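Local coordinates for regulatory protein cox (Enterobacteria phage P2, PDB 4LHF), which binds DNA and represses the phage Pc promoter, which controls the immunity repressor gene C and the integrase gene int, at residues L7-K19 against A52-N64. Residues are numbered along the deposited sequence; the frame is centred on the assembly and turned at random.
Sequences LMTDAIPYQEFAK and AGEYWVYLPAWNN
I12 and V57 exchange the two backbone hydrogen bonds that pair strand 11-13 antiparallel with strand 54-58, V57 N to I12 O at 2.8 Å and I12 N to V57 O at 3.0 Å. Two further bonds lie at the strand-to-helix junctions, where Y14 and L59 are the first residues of their helices: L59 N donates to D10 O (2.7 Å) and Y14 N to Y55 O (2.9 Å).

One CH-pi contact involves W56: the P13 ring lies over one face of the indole, its CG 3.7 Å from the centroid of the six-membered ring and 6° off the normal, while A11 O meets the indole edge. On the opposite face of strand 54-58, V57 presents CG1 to a face of F17, somewhat toward the rim. With CG anti to its backbone N (chi1 -175°), F17 turns its ring edge onto the face of W62 in a T-shaped pair, planes at 86°. The side chains of F17 and W62 both also touch L37 of a loop.

Four backbone bonds thus set the register, while F17, V57, L59 and W62 form an apolar join between helix 14-21 and helix 59-72; helix 14-21 with helix 25-34 is consistent with the helix-turn-helix of a DNA-binding protein.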
# COMPACT_ATOMS: atom_id res chain seq x y z
N LEU A 7 6.35 -12.21 7.64
CA LEU A 7 6.09 -10.80 7.92
C LEU A 7 6.34 -10.51 9.40
O LEU A 7 5.42 -10.58 10.22
CB LEU A 7 4.66 -10.43 7.54
CG LEU A 7 4.38 -8.96 7.22
CD1 LEU A 7 5.23 -8.51 6.05
CD2 LEU A 7 2.90 -8.75 6.93
N MET A 8 7.58 -10.19 9.74
CA MET A 8 7.95 -9.90 11.12
C MET A 8 7.37 -8.58 11.59
O MET A 8 7.05 -8.41 12.76
CB MET A 8 9.47 -9.91 11.29
CG MET A 8 10.07 -11.29 11.32
SD MET A 8 11.84 -11.28 11.66
CE MET A 8 12.15 -13.03 11.84
N THR A 9 7.23 -7.63 10.67
CA THR A 9 6.61 -6.35 11.00
C THR A 9 5.48 -6.03 10.03
O THR A 9 5.64 -6.11 8.81
CB THR A 9 7.64 -5.20 11.04
OG1 THR A 9 6.96 -3.96 11.23
CG2 THR A 9 8.44 -5.14 9.74
N ASP A 10 4.32 -5.67 10.58
CA ASP A 10 3.14 -5.40 9.78
C ASP A 10 3.09 -3.96 9.30
O ASP A 10 2.15 -3.56 8.61
CB ASP A 10 1.87 -5.74 10.56
CG ASP A 10 1.70 -7.23 10.77
OD1 ASP A 10 2.32 -8.01 10.02
OD2 ASP A 10 0.95 -7.62 11.69
N ALA A 11 4.09 -3.17 9.67
CA ALA A 11 4.14 -1.77 9.26
C ALA A 11 5.56 -1.31 8.97
O ALA A 11 6.49 -1.65 9.70
CB ALA A 11 3.50 -0.89 10.31
N ILE A 12 5.72 -0.52 7.91
CA ILE A 12 7.02 0.06 7.60
C ILE A 12 6.90 1.53 7.27
O ILE A 12 5.91 1.95 6.68
CB ILE A 12 7.73 -0.66 6.43
CG1 ILE A 12 6.86 -0.65 5.17
CG2 ILE A 12 8.11 -2.09 6.82
CD1 ILE A 12 7.55 -1.24 3.96
N PRO A 13 7.90 2.34 7.68
CA PRO A 13 7.89 3.77 7.38
C PRO A 13 7.70 4.00 5.88
O PRO A 13 8.22 3.22 5.08
CB PRO A 13 9.28 4.22 7.81
CG PRO A 13 9.66 3.27 8.89
CD PRO A 13 9.09 1.95 8.45
N TYR A 14 6.96 5.04 5.52
CA TYR A 14 6.53 5.24 4.14
C TYR A 14 7.70 5.42 3.16
O TYR A 14 7.53 5.27 1.95
CB TYR A 14 5.55 6.41 4.04
CG TYR A 14 6.19 7.78 4.11
CD1 TYR A 14 6.35 8.54 2.96
CD2 TYR A 14 6.62 8.31 5.32
CE1 TYR A 14 6.93 9.79 3.01
CE2 TYR A 14 7.20 9.56 5.38
CZ TYR A 14 7.35 10.30 4.22
OH TYR A 14 7.92 11.54 4.27
N GLN A 15 8.87 5.75 3.69
CA GLN A 15 10.06 5.89 2.86
C GLN A 15 10.55 4.54 2.36
O GLN A 15 10.94 4.39 1.20
CB GLN A 15 11.18 6.59 3.64
CG GLN A 15 10.79 7.94 4.22
CD GLN A 15 10.31 7.84 5.65
OE1 GLN A 15 9.59 6.91 6.01
NE2 GLN A 15 10.71 8.80 6.47
N GLU A 16 10.54 3.55 3.25
CA GLU A 16 10.90 2.18 2.89
C GLU A 16 9.90 1.61 1.89
O GLU A 16 10.28 0.94 0.92
CB GLU A 16 10.97 1.30 4.14
CG GLU A 16 11.27 -0.17 3.85
CD GLU A 16 12.71 -0.42 3.45
OE1 GLU A 16 13.54 0.52 3.55
OE2 GLU A 16 13.02 -1.55 3.03
N PHE A 17 8.63 1.89 2.13
CA PHE A 17 7.56 1.49 1.22
C PHE A 17 7.77 2.14 -0.14
O PHE A 17 7.50 1.55 -1.18
CB PHE A 17 6.20 1.89 1.79
CG PHE A 17 5.04 1.41 0.96
CD1 PHE A 17 4.55 0.13 1.10
CD2 PHE A 17 4.43 2.26 0.05
CE1 PHE A 17 3.48 -0.31 0.34
CE2 PHE A 17 3.36 1.83 -0.71
CZ PHE A 17 2.89 0.54 -0.57
N ALA A 18 8.27 3.38 -0.12
CA ALA A 18 8.61 4.09 -1.34
C ALA A 18 9.74 3.38 -2.07
O ALA A 18 9.70 3.24 -3.29
CB ALA A 18 9.00 5.52 -1.02
N LYS A 19 10.74 2.93 -1.32
CA LYS A 19 11.85 2.19 -1.90
C LYS A 19 11.37 0.89 -2.53
O LYS A 19 11.92 0.44 -3.54
CB LYS A 19 12.92 1.88 -0.85
CG LYS A 19 13.53 3.09 -0.17
CD LYS A 19 14.84 2.72 0.50
CE LYS A 19 15.27 3.77 1.52
NZ LYS A 19 14.53 3.64 2.81
N ALA A 52 1.27 16.23 11.87
CA ALA A 52 1.46 14.82 12.18
C ALA A 52 2.94 14.48 12.36
O ALA A 52 3.77 15.37 12.56
CB ALA A 52 0.83 13.95 11.10
N GLY A 53 3.26 13.19 12.28
CA GLY A 53 4.62 12.74 12.45
C GLY A 53 5.01 11.66 11.45
O GLY A 53 4.84 11.83 10.24
N GLU A 54 5.53 10.55 11.96
CA GLU A 54 5.95 9.45 11.10
C GLU A 54 4.77 8.72 10.49
O GLU A 54 3.89 8.24 11.19
CB GLU A 54 6.81 8.45 11.88
CG GLU A 54 8.25 8.88 12.08
CD GLU A 54 9.23 7.77 11.74
OE1 GLU A 54 9.35 7.42 10.55
OE2 GLU A 54 9.88 7.24 12.67
N TYR A 55 4.74 8.66 9.16
CA TYR A 55 3.71 7.91 8.46
C TYR A 55 4.18 6.49 8.16
O TYR A 55 5.13 6.29 7.41
CB TYR A 55 3.30 8.61 7.17
CG TYR A 55 2.18 9.61 7.35
CD1 TYR A 55 1.12 9.36 8.21
CD2 TYR A 55 2.18 10.82 6.65
CE1 TYR A 55 0.10 10.27 8.38
CE2 TYR A 55 1.15 11.73 6.81
CZ TYR A 55 0.12 11.45 7.67
OH TYR A 55 -0.91 12.36 7.83
N TRP A 56 3.52 5.51 8.77
CA TRP A 56 3.86 4.11 8.55
C TRP A 56 2.77 3.43 7.73
O TRP A 56 1.59 3.55 8.04
CB TRP A 56 4.01 3.38 9.89
CG TRP A 56 5.17 3.82 10.72
CD1 TRP A 56 5.40 5.07 11.21
CD2 TRP A 56 6.26 3.01 11.18
NE1 TRP A 56 6.56 5.09 11.94
CE2 TRP A 56 7.11 3.84 11.94
CE3 TRP A 56 6.60 1.66 11.02
CZ2 TRP A 56 8.28 3.36 12.53
CZ3 TRP A 56 7.75 1.19 11.61
CH2 TRP A 56 8.58 2.04 12.36
N VAL A 57 3.17 2.72 6.69
CA VAL A 57 2.22 1.93 5.92
C VAL A 57 1.97 0.59 6.61
O VAL A 57 2.92 -0.14 6.94
CB VAL A 57 2.71 1.69 4.49
CG1 VAL A 57 1.75 0.78 3.74
CG2 VAL A 57 2.86 3.02 3.77
N TYR A 58 0.69 0.29 6.83
CA TYR A 58 0.26 -0.96 7.44
C TYR A 58 0.02 -1.99 6.34
O TYR A 58 -0.92 -1.86 5.55
CB TYR A 58 -1.02 -0.73 8.24
CG TYR A 58 -1.42 -1.89 9.12
CD1 TYR A 58 -0.63 -2.28 10.19
CD2 TYR A 58 -2.61 -2.57 8.90
CE1 TYR A 58 -0.99 -3.34 11.00
CE2 TYR A 58 -2.99 -3.63 9.71
CZ TYR A 58 -2.17 -4.01 10.76
OH TYR A 58 -2.54 -5.06 11.56
N LEU A 59 0.88 -3.00 6.30
CA LEU A 59 0.93 -3.94 5.18
C LEU A 59 -0.21 -4.97 5.04
O LEU A 59 -0.59 -5.29 3.91
CB LEU A 59 2.29 -4.65 5.17
CG LEU A 59 3.47 -3.69 5.05
CD1 LEU A 59 4.80 -4.40 5.27
CD2 LEU A 59 3.45 -3.02 3.68
N PRO A 60 -0.74 -5.50 6.16
CA PRO A 60 -1.87 -6.43 6.00
C PRO A 60 -3.06 -5.81 5.28
O PRO A 60 -3.65 -6.44 4.40
CB PRO A 60 -2.24 -6.76 7.45
CG PRO A 60 -0.97 -6.63 8.19
CD PRO A 60 -0.24 -5.49 7.55
N ALA A 61 -3.41 -4.58 5.66
CA ALA A 61 -4.51 -3.87 5.02
C ALA A 61 -4.22 -3.65 3.54
O ALA A 61 -5.10 -3.81 2.69
CB ALA A 61 -4.75 -2.54 5.71
N TRP A 62 -2.98 -3.30 3.24
CA TRP A 62 -2.53 -3.04 1.88
C TRP A 62 -2.68 -4.28 1.00
O TRP A 62 -3.33 -4.23 -0.05
CB TRP A 62 -1.08 -2.55 1.90
CG TRP A 62 -0.40 -2.50 0.56
CD1 TRP A 62 0.67 -3.25 0.16
CD2 TRP A 62 -0.71 -1.63 -0.53
NE1 TRP A 62 1.03 -2.91 -1.12
CE2 TRP A 62 0.20 -1.92 -1.57
CE3 TRP A 62 -1.68 -0.64 -0.74
CZ2 TRP A 62 0.17 -1.26 -2.79
CZ3 TRP A 62 -1.70 0.02 -1.96
CH2 TRP A 62 -0.78 -0.30 -2.97
N ASN A 63 -2.10 -5.39 1.44
CA ASN A 63 -2.12 -6.62 0.66
C ASN A 63 -3.49 -7.28 0.57
O ASN A 63 -3.87 -7.81 -0.48
CB ASN A 63 -1.07 -7.60 1.18
CG ASN A 63 0.34 -7.13 0.93
OD1 ASN A 63 0.68 -6.71 -0.18
ND2 ASN A 63 1.18 -7.17 1.95
N ASN A 64 -4.25 -7.25 1.67
CA ASN A 64 -5.62 -7.74 1.64
C ASN A 64 -6.48 -6.89 0.72
O ASN A 64 -7.39 -7.39 0.05
CB ASN A 64 -6.22 -7.77 3.05
CG ASN A 64 -5.53 -8.77 3.95
OD1 ASN A 64 -4.90 -9.72 3.48
ND2 ASN A 64 -5.65 -8.57 5.26